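Long-range contacts in hypothetical sugar kinase (Cytophaga hutchinsonii, PDB 3R8E), which probably phosphorylates a sugar, as expected of a kinase of the ROK family: residues 22-27 with 78-83; 82-87 with 122-127; 129-134 with 306-311. All coordinates share one frame; numbering follows the deposited sequence. Where two conformers were deposited one is given.

Contact 1 (22-27 with 78-83)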
loop_
_atom_site.group_PDB
_atom_site.type_symbol
_atom_site.label_atom_id
_atom_site.label_comp_id
_atom_site.label_asym_id
_atom_site.label_seq_id
_atom_site.Cartn_x
_atom_site.Cartn_y
_atom_site.Cartn_z
ATOM N N LEU A 22 27.346 -4.686 -16.382
ATOM C CA LEU A 22 26.368 -5.003 -17.416
ATOM C C LEU A 22 24.966 -4.962 -16.812
ATOM O O LEU A 22 24.676 -5.696 -15.871
ATOM C CB LEU A 22 26.643 -6.377 -18.074
ATOM C CG LEU A 22 25.574 -6.948 -19.035
ATOM C CD1 LEU A 22 25.289 -6.005 -20.210
ATOM C CD2 LEU A 22 25.992 -8.316 -19.560
ATOM N N GLY A 23 24.131 -4.086 -17.354
ATOM C CA GLY A 23 22.733 -3.963 -16.962
ATOM C C GLY A 23 21.873 -4.557 -18.055
ATOM O O GLY A 23 22.153 -4.363 -19.246
ATOM N N ILE A 24 20.866 -5.339 -17.660
ATOM C CA ILE A 24 19.949 -5.996 -18.588
ATOM C C ILE A 24 18.523 -5.663 -18.176
ATOM O O ILE A 24 18.171 -5.847 -17.018
ATOM C CB ILE A 24 20.192 -7.534 -18.666
ATOM C CG1 ILE A 24 21.613 -7.853 -19.180
ATOM C CG2 ILE A 24 19.134 -8.218 -19.547
ATOM C CD1 ILE A 24 22.061 -9.264 -18.966
ATOM N N ASP A 25 17.722 -5.148 -19.114
ATOM C CA ASP A 25 16.316 -4.841 -18.863
ATOM C C ASP A 25 15.463 -5.723 -19.779
ATOM O O ASP A 25 15.292 -5.426 -20.965
ATOM C CB ASP A 25 16.003 -3.347 -19.045
ATOM C CG ASP A 25 14.576 -2.962 -18.679
ATOM O OD1 ASP A 25 13.896 -3.769 -18.009
ATOM O OD2 ASP A 25 14.140 -1.857 -19.065
ATOM N N VAL A 26 14.946 -6.815 -19.212
ATOM C CA VAL A 26 14.127 -7.804 -19.917
ATOM C C VAL A 26 12.709 -7.244 -20.075
ATOM O O VAL A 26 12.139 -6.731 -19.111
ATOM C CB VAL A 26 14.151 -9.174 -19.175
ATOM C CG1 VAL A 26 13.238 -10.206 -19.835
ATOM C CG2 VAL A 26 15.570 -9.722 -19.055
ATOM N N GLY A 27 12.223 -7.212 -21.323
ATOM C CA GLY A 27 10.915 -6.663 -21.685
ATOM C C GLY A 27 10.097 -7.501 -22.655
ATOM O O GLY A 27 10.639 -8.369 -23.344
ATOM N N LYS A 78 32.700 -7.415 -13.921
ATOM C CA LYS A 78 32.654 -8.332 -12.781
ATOM C C LYS A 78 31.229 -8.516 -12.241
ATOM O O LYS A 78 31.014 -9.372 -11.379
ATOM C CB LYS A 78 33.578 -7.821 -11.661
ATOM C CG LYS A 78 35.061 -8.017 -11.955
ATOM C CD LYS A 78 35.935 -7.184 -11.022
ATOM C CE LYS A 78 37.415 -7.414 -11.244
ATOM N NZ LYS A 78 37.890 -6.847 -12.535
ATOM N N GLY A 79 30.281 -7.727 -12.747
ATOM C CA GLY A 79 28.891 -7.786 -12.304
ATOM C C GLY A 79 27.851 -7.656 -13.396
ATOM O O GLY A 79 28.034 -6.894 -14.354
ATOM N N VAL A 80 26.733 -8.400 -13.240
ATOM C CA VAL A 80 25.601 -8.396 -14.169
ATOM C C VAL A 80 24.293 -8.298 -13.375
ATOM O O VAL A 80 23.959 -9.226 -12.635
ATOM C CB VAL A 80 25.587 -9.624 -15.129
ATOM C CG1 VAL A 80 24.356 -9.613 -16.030
ATOM C CG2 VAL A 80 26.859 -9.713 -15.975
ATOM N N GLY A 81 23.575 -7.188 -13.554
ATOM C CA GLY A 81 22.276 -6.952 -12.928
ATOM C C GLY A 81 21.172 -7.097 -13.952
ATOM O O GLY A 81 21.286 -6.559 -15.057
ATOM N N ILE A 82 20.093 -7.839 -13.612
ATOM C CA ILE A 82 19.009 -8.089 -14.570
ATOM C C ILE A 82 17.649 -7.742 -13.965
ATOM O O ILE A 82 17.329 -8.219 -12.879
ATOM C CB ILE A 82 19.019 -9.562 -15.095
ATOM C CG1 ILE A 82 20.425 -10.009 -15.559
ATOM C CG2 ILE A 82 17.992 -9.748 -16.215
ATOM C CD1 ILE A 82 20.764 -11.498 -15.279
ATOM N N GLY A 83 16.884 -6.917 -14.685
ATOM C CA GLY A 83 15.525 -6.522 -14.313
ATOM C C GLY A 83 14.533 -7.382 -15.069
ATOM O O GLY A 83 14.706 -7.606 -16.269
#
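Leu22 and Val80 sit side by side on neighbouring parallel strands, and Ile24 and Ile82 repeat the pairing two residues on. Five backbone hydrogen bonds join strands 22-25 and 79-83 and run on into the loop at Val26. The straightest, from Gly83 N to Ile24 O, is 2.9 Å long with an angle of 173° at the hydrogen. The tight part is the face that carries Leu22, Ile24, Val80 and Ile82. Val80 has CG1 anti to the backbone N (chi1 177°), which brings that methyl to 3.7 Å from Ile24 CD1. Its other methyl, CG2, lies alongside Leu22 CD2 at 3.9 Å. With an alanine here both branches are gone, and a gap would probably open beside Leu22 CD2 and Ile24 CD1. Further along, Ile82 CG2 is wedged between two partners, Ile24 CG2 and Val26 CG2, the latter 3.7 Å away. The other face is looser between the two segments. Gly23, Gly81 and Gly83 bring no side chains to it, and Asp25, partly exposed, is the one side chain there. The sequence from Asp25 into Gly27 is consistent with the phosphate-binding loop of related sugar kinases. Helix 59-73 covers the aliphatic face through Met63, Ile67 and Phe70. Strand 30-36 flanks strand 21-25 on its other edge, and strand 121-126 does the same for strand 79-84.

Contact 2 (82-87 with 122-127)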
loop_
_atom_site.group_PDB
_atom_site.type_symbol
_atom_site.label_atom_id
_atom_site.label_comp_id
_atom_site.label_asym_id
_atom_site.label_seq_id
_atom_site.Cartn_x
_atom_site.Cartn_y
_atom_site.Cartn_z
ATOM N N ILE A 82 20.093 -7.839 -13.612
ATOM C CA ILE A 82 19.009 -8.089 -14.570
ATOM C C ILE A 82 17.649 -7.742 -13.965
ATOM O O ILE A 82 17.329 -8.219 -12.879
ATOM C CB ILE A 82 19.019 -9.562 -15.095
ATOM C CG1 ILE A 82 20.425 -10.009 -15.559
ATOM C CG2 ILE A 82 17.992 -9.748 -16.215
ATOM C CD1 ILE A 82 20.764 -11.498 -15.279
ATOM N N GLY A 83 16.884 -6.917 -14.685
ATOM C CA GLY A 83 15.525 -6.522 -14.313
ATOM C C GLY A 83 14.533 -7.382 -15.069
ATOM O O GLY A 83 14.706 -7.606 -16.269
ATOM N N TRP A 84 13.493 -7.884 -14.383
ATOM C CA TRP A 84 12.537 -8.813 -14.987
ATOM C C TRP A 84 11.081 -8.284 -15.027
ATOM O O TRP A 84 10.637 -7.689 -14.033
ATOM C CB TRP A 84 12.584 -10.143 -14.233
ATOM C CG TRP A 84 13.921 -10.821 -14.290
ATOM C CD1 TRP A 84 14.962 -10.667 -13.421
ATOM C CD2 TRP A 84 14.348 -11.780 -15.263
ATOM N NE1 TRP A 84 16.023 -11.456 -13.811
ATOM C CE2 TRP A 84 15.669 -12.158 -14.930
ATOM C CE3 TRP A 84 13.751 -12.342 -16.399
ATOM C CZ2 TRP A 84 16.386 -13.101 -15.674
ATOM C CZ3 TRP A 84 14.457 -13.288 -17.127
ATOM C CH2 TRP A 84 15.759 -13.654 -16.766
ATOM N N PRO A 85 10.365 -8.449 -16.182
ATOM C CA PRO A 85 9.015 -7.873 -16.332
ATOM C C PRO A 85 7.887 -8.741 -15.783
ATOM O O PRO A 85 6.955 -9.121 -16.506
ATOM C CB PRO A 85 8.889 -7.700 -17.848
ATOM C CG PRO A 85 9.679 -8.822 -18.408
ATOM C CD PRO A 85 10.791 -9.118 -17.430
ATOM N N GLY A 86 7.966 -9.015 -14.494
ATOM C CA GLY A 86 6.976 -9.825 -13.808
ATOM C C GLY A 86 7.378 -10.140 -12.391
ATOM O O GLY A 86 8.102 -9.367 -11.752
ATOM N N LEU A 87 6.911 -11.285 -11.901
ATOM C CA LEU A 87 7.183 -11.731 -10.543
ATOM C C LEU A 87 8.492 -12.499 -10.474
ATOM O O LEU A 87 8.779 -13.328 -11.339
ATOM C CB LEU A 87 6.022 -12.594 -10.008
ATOM C CG LEU A 87 4.615 -11.987 -10.086
ATOM C CD1 LEU A 87 3.560 -13.045 -9.847
ATOM C CD2 LEU A 87 4.440 -10.824 -9.111
ATOM N N PHE A 122 26.267 -11.948 -9.750
ATOM C CA PHE A 122 24.984 -11.759 -10.436
ATOM C C PHE A 122 23.874 -11.390 -9.463
ATOM O O PHE A 122 23.827 -11.927 -8.354
ATOM C CB PHE A 122 24.581 -13.026 -11.201
ATOM C CG PHE A 122 25.458 -13.379 -12.374
ATOM C CD1 PHE A 122 26.562 -14.208 -12.212
ATOM C CD2 PHE A 122 25.156 -12.923 -13.650
ATOM C CE1 PHE A 122 27.374 -14.533 -13.299
ATOM C CE2 PHE A 122 25.960 -13.265 -14.741
ATOM C CZ PHE A 122 27.062 -14.067 -14.557
ATOM N N LYS A 123 22.967 -10.486 -9.895
ATOM C CA LYS A 123 21.822 -10.025 -9.106
ATOM C C LYS A 123 20.595 -9.809 -9.998
ATOM O O LYS A 123 20.730 -9.400 -11.151
ATOM C CB LYS A 123 22.164 -8.755 -8.319
ATOM C CG LYS A 123 22.807 -9.047 -6.970
ATOM C CD LYS A 123 23.476 -7.829 -6.377
ATOM C CE LYS A 123 24.048 -8.103 -5.006
ATOM N NZ LYS A 123 24.796 -6.932 -4.475
ATOM N N ILE A 124 19.393 -10.146 -9.477
ATOM C CA ILE A 124 18.131 -10.008 -10.210
ATOM C C ILE A 124 17.102 -9.247 -9.355
ATOM O O ILE A 124 17.184 -9.245 -8.127
ATOM C CB ILE A 124 17.545 -11.346 -10.749
ATOM C CG1 ILE A 124 16.976 -12.235 -9.624
ATOM C CG2 ILE A 124 18.543 -12.095 -11.665
ATOM C CD1 ILE A 124 16.097 -13.295 -10.052
ATOM N N GLU A 125 16.146 -8.600 -10.029
ATOM C CA GLU A 125 15.093 -7.795 -9.412
ATOM C C GLU A 125 13.966 -7.570 -10.415
ATOM O O GLU A 125 14.148 -7.791 -11.611
ATOM C CB GLU A 125 15.686 -6.442 -8.921
ATOM C CG GLU A 125 14.778 -5.525 -8.105
ATOM C CD GLU A 125 14.057 -6.218 -6.966
ATOM O OE1 GLU A 125 14.695 -6.447 -5.914
ATOM O OE2 GLU A 125 12.892 -6.627 -7.166
ATOM N N ASN A 126 12.783 -7.154 -9.923
ATOM C CA ASN A 126 11.670 -6.781 -10.787
ATOM C C ASN A 126 12.065 -5.495 -11.542
ATOM O O ASN A 126 12.684 -4.600 -10.953
ATOM C CB ASN A 126 10.392 -6.589 -9.968
ATOM C CG ASN A 126 9.296 -5.891 -10.724
ATOM O OD1 ASN A 126 9.157 -4.672 -10.653
ATOM N ND2 ASN A 126 8.553 -6.633 -11.531
ATOM N N ASP A 127 11.727 -5.413 -12.841
ATOM C CA ASP A 127 12.119 -4.282 -13.692
ATOM C C ASP A 127 11.540 -2.923 -13.258
ATOM O O ASP A 127 12.247 -1.923 -13.371
ATOM C CB ASP A 127 11.777 -4.540 -15.165
ATOM C CG ASP A 127 10.313 -4.756 -15.513
ATOM O OD1 ASP A 127 9.490 -4.905 -14.583
ATOM O OD2 ASP A 127 9.995 -4.806 -16.718
#
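Trp84 O is held by Asp127 N across the contact, at 2.8 Å. It also accepts a weak bond from Gly86 N, in the inverse gamma turn centred on Pro85. Asp127 N lies above the carbonyl plane of Trp84, 42° out of it, so this short bond is not directed at a lone pair. Asn126 reaches the same turn. Its CG is anti to the backbone N (chi1 166°), and its ND2 meets Gly86 O at 2.8 Å, close to the plane of the amide. Gly86 was modelled in two conformers, so this bond is less certain. The other end of the amide, OD1, caps Lys129 N at the start of helix 127-138. Behind it, Glu125 OE2 takes Asn126 N at 2.8 Å, while Glu125 OE1 is in a salt bridge with Arg92. The apolar side centres on the Trp84 ring. Ile124 CG2 comes to its edge, 3.4 Å from Trp84 NE1, and that buried nitrogen has no polar partner in the model. Ile82 CG2 lies over one ring face, toward the rim. The strands themselves pair in parallel, with Trp84 N bonded to Glu125 O. The Glu-Asn-Asp sequence at the junction of strand and N-capped helix is a hallmark of ROK sugar kinases. In relatives its aspartate is the catalytic base, so this is probably the edge of the active site.

Contact 3 (129-134 with 306-311)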
loop_
_atom_site.group_PDB
_atom_site.type_symbol
_atom_site.label_atom_id
_atom_site.label_comp_id
_atom_site.label_asym_id
_atom_site.label_seq_id
_atom_site.Cartn_x
_atom_site.Cartn_y
_atom_site.Cartn_z
ATOM N N LYS A 129 10.827 -2.048 -10.178
ATOM C CA LYS A 129 11.585 -1.719 -8.978
ATOM C C LYS A 129 12.978 -1.226 -9.391
ATOM O O LYS A 129 13.487 -0.270 -8.809
ATOM C CB LYS A 129 11.673 -2.926 -8.032
ATOM C CG LYS A 129 10.320 -3.292 -7.453
ATOM C CD LYS A 129 10.432 -4.439 -6.440
ATOM C CE LYS A 129 9.100 -4.753 -5.794
ATOM N NZ LYS A 129 8.112 -5.279 -6.777
ATOM N N CYS A 130 13.581 -1.872 -10.415
ATOM C CA CYS A 130 14.875 -1.445 -10.967
ATOM C C CYS A 130 14.794 -0.002 -11.416
ATOM O O CYS A 130 15.694 0.768 -11.115
ATOM C CB CYS A 130 15.298 -2.342 -12.121
ATOM S SG CYS A 130 16.011 -3.909 -11.596
ATOM N N ALA A 131 13.717 0.369 -12.129
ATOM C CA ALA A 131 13.539 1.740 -12.632
ATOM C C ALA A 131 13.561 2.759 -11.479
ATOM O O ALA A 131 14.213 3.789 -11.613
ATOM C CB ALA A 131 12.249 1.854 -13.426
ATOM N N ALA A 132 12.914 2.443 -10.331
ATOM C CA ALA A 132 12.958 3.328 -9.154
ATOM C C ALA A 132 14.392 3.440 -8.638
ATOM O O ALA A 132 14.853 4.543 -8.349
ATOM C CB ALA A 132 12.049 2.806 -8.055
ATOM N N LEU A 133 15.119 2.296 -8.570
ATOM C CA LEU A 133 16.514 2.282 -8.121
ATOM C C LEU A 133 17.408 3.092 -9.087
ATOM O O LEU A 133 18.331 3.775 -8.638
ATOM C CB LEU A 133 17.012 0.835 -7.971
ATOM C CG LEU A 133 18.336 0.633 -7.229
ATOM C CD1 LEU A 133 18.232 1.046 -5.754
ATOM C CD2 LEU A 133 18.792 -0.804 -7.328
ATOM N N GLY A 134 17.087 3.055 -10.385
ATOM C CA GLY A 134 17.797 3.820 -11.410
ATOM C C GLY A 134 17.660 5.313 -11.174
ATOM O O GLY A 134 18.649 6.053 -11.216
ATOM N N ASN A 306 13.056 5.637 -20.493
ATOM C CA ASN A 306 13.196 4.192 -20.721
ATOM C C ASN A 306 14.566 3.606 -20.298
ATOM O O ASN A 306 14.734 2.387 -20.356
ATOM C CB ASN A 306 12.933 3.865 -22.191
ATOM C CG ASN A 306 11.469 3.866 -22.543
ATOM O OD1 ASN A 306 10.889 4.896 -22.900
ATOM N ND2 ASN A 306 10.835 2.708 -22.441
ATOM N N ASP A 307 15.524 4.443 -19.865
ATOM C CA ASP A 307 16.843 3.962 -19.440
ATOM C C ASP A 307 16.894 3.576 -17.946
ATOM O O ASP A 307 17.812 2.863 -17.539
ATOM C CB ASP A 307 17.914 5.019 -19.736
ATOM C CG ASP A 307 18.260 5.167 -21.210
ATOM O OD1 ASP A 307 18.236 4.143 -21.935
ATOM O OD2 ASP A 307 18.618 6.286 -21.623
ATOM N N ALA A 308 15.920 4.039 -17.141
ATOM C CA ALA A 308 15.877 3.806 -15.695
ATOM C C ALA A 308 15.978 2.321 -15.310
ATOM O O ALA A 308 16.699 2.002 -14.364
ATOM C CB ALA A 308 14.616 4.413 -15.095
ATOM N N GLY A 309 15.269 1.448 -16.034
ATOM C CA GLY A 309 15.257 0.006 -15.784
ATOM C C GLY A 309 16.626 -0.638 -15.890
ATOM O O GLY A 309 17.037 -1.381 -14.994
ATOM N N LEU A 310 17.352 -0.327 -16.978
ATOM C CA LEU A 310 18.699 -0.840 -17.233
ATOM C C LEU A 310 19.690 -0.262 -16.213
ATOM O O LEU A 310 20.479 -1.014 -15.637
ATOM C CB LEU A 310 19.129 -0.506 -18.668
ATOM C CG LEU A 310 20.210 -1.409 -19.267
ATOM C CD1 LEU A 310 19.938 -1.681 -20.728
ATOM C CD2 LEU A 310 21.587 -0.789 -19.114
ATOM N N LEU A 311 19.611 1.061 -15.953
ATOM C CA LEU A 311 20.477 1.734 -14.979
ATOM C C LEU A 311 20.283 1.142 -13.579
ATOM O O LEU A 311 21.269 0.883 -12.889
ATOM C CB LEU A 311 20.233 3.256 -14.958
ATOM C CG LEU A 311 20.706 4.041 -16.191
ATOM C CD1 LEU A 311 20.210 5.472 -16.131
ATOM C CD2 LEU A 311 22.220 4.041 -16.314
#
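Ala131 and Gly309 bring helices 127-138 and 308-318 together with their CA atoms only 4.0 Å apart, and no hydrogen bond crosses between the segments. The approach rests on small residues. The methyl groups of Ala131 and Ala308 touch, CB to CB, at 3.9 Å. Ala308 CB also lies against the backbone of the first helix, 3.6 Å from Ala131 O. Cys130 adds its CB, which sits 3.5 Å from Gly309 O. Its sulfur turns elsewhere. SG is anti to the carbonyl carbon (chi1 -79°) and packs on Gly83 CA and Glu125 CB, under the glycine-bearing face of the sheet. One turn further on, Gly134 presents only CA, at 3.6 Å from Ala308 O. The closeness explains the glycine, since any CB at this place would run into that oxygen. Such a pair of helices, meeting through alanine and glycine, is consistent with the connecting helices of the actin-like ATPase fold, to which ROK kinases belong. In relatives such helices meet between the two domains, and hinge motion there is probable here too. Each helix keeps its own backbone bonds here. Gly134 N bonds to Cys130 O at 2.8 Å, and Leu311 N bonds to Asp307 O. Gly134 CA also comes to 4.2 Å from Leu311 C. The larger side chain of Leu311 faces other neighbours. It packs on Val36 of strand 30-36 and on Ile42.

In the fold
All three contacts are buried, and contact 3 lies nearest the middle of the chain. Contacts 1 and 2 share strand 79-84, with Ile82 and Gly83 common to both, and belong to one sheet. Contact 3 instead joins two helices and has no hydrogen bonds across it. Contact 1 combines a regular backbone ladder with aliphatic packing. Contact 2 begins the same way, but becomes polar where strand 121-126 ends and helix 127-138 starts. That helix carries on into contact 3. Cys130 SG touches Gly83 and Glu125, while Leu310 packs on Gly23. The helices therefore lie against the glycine-rich face of the sheet. Asp25 OD1 packs against Asp127 CB where the strands end, and both residues are partly exposed.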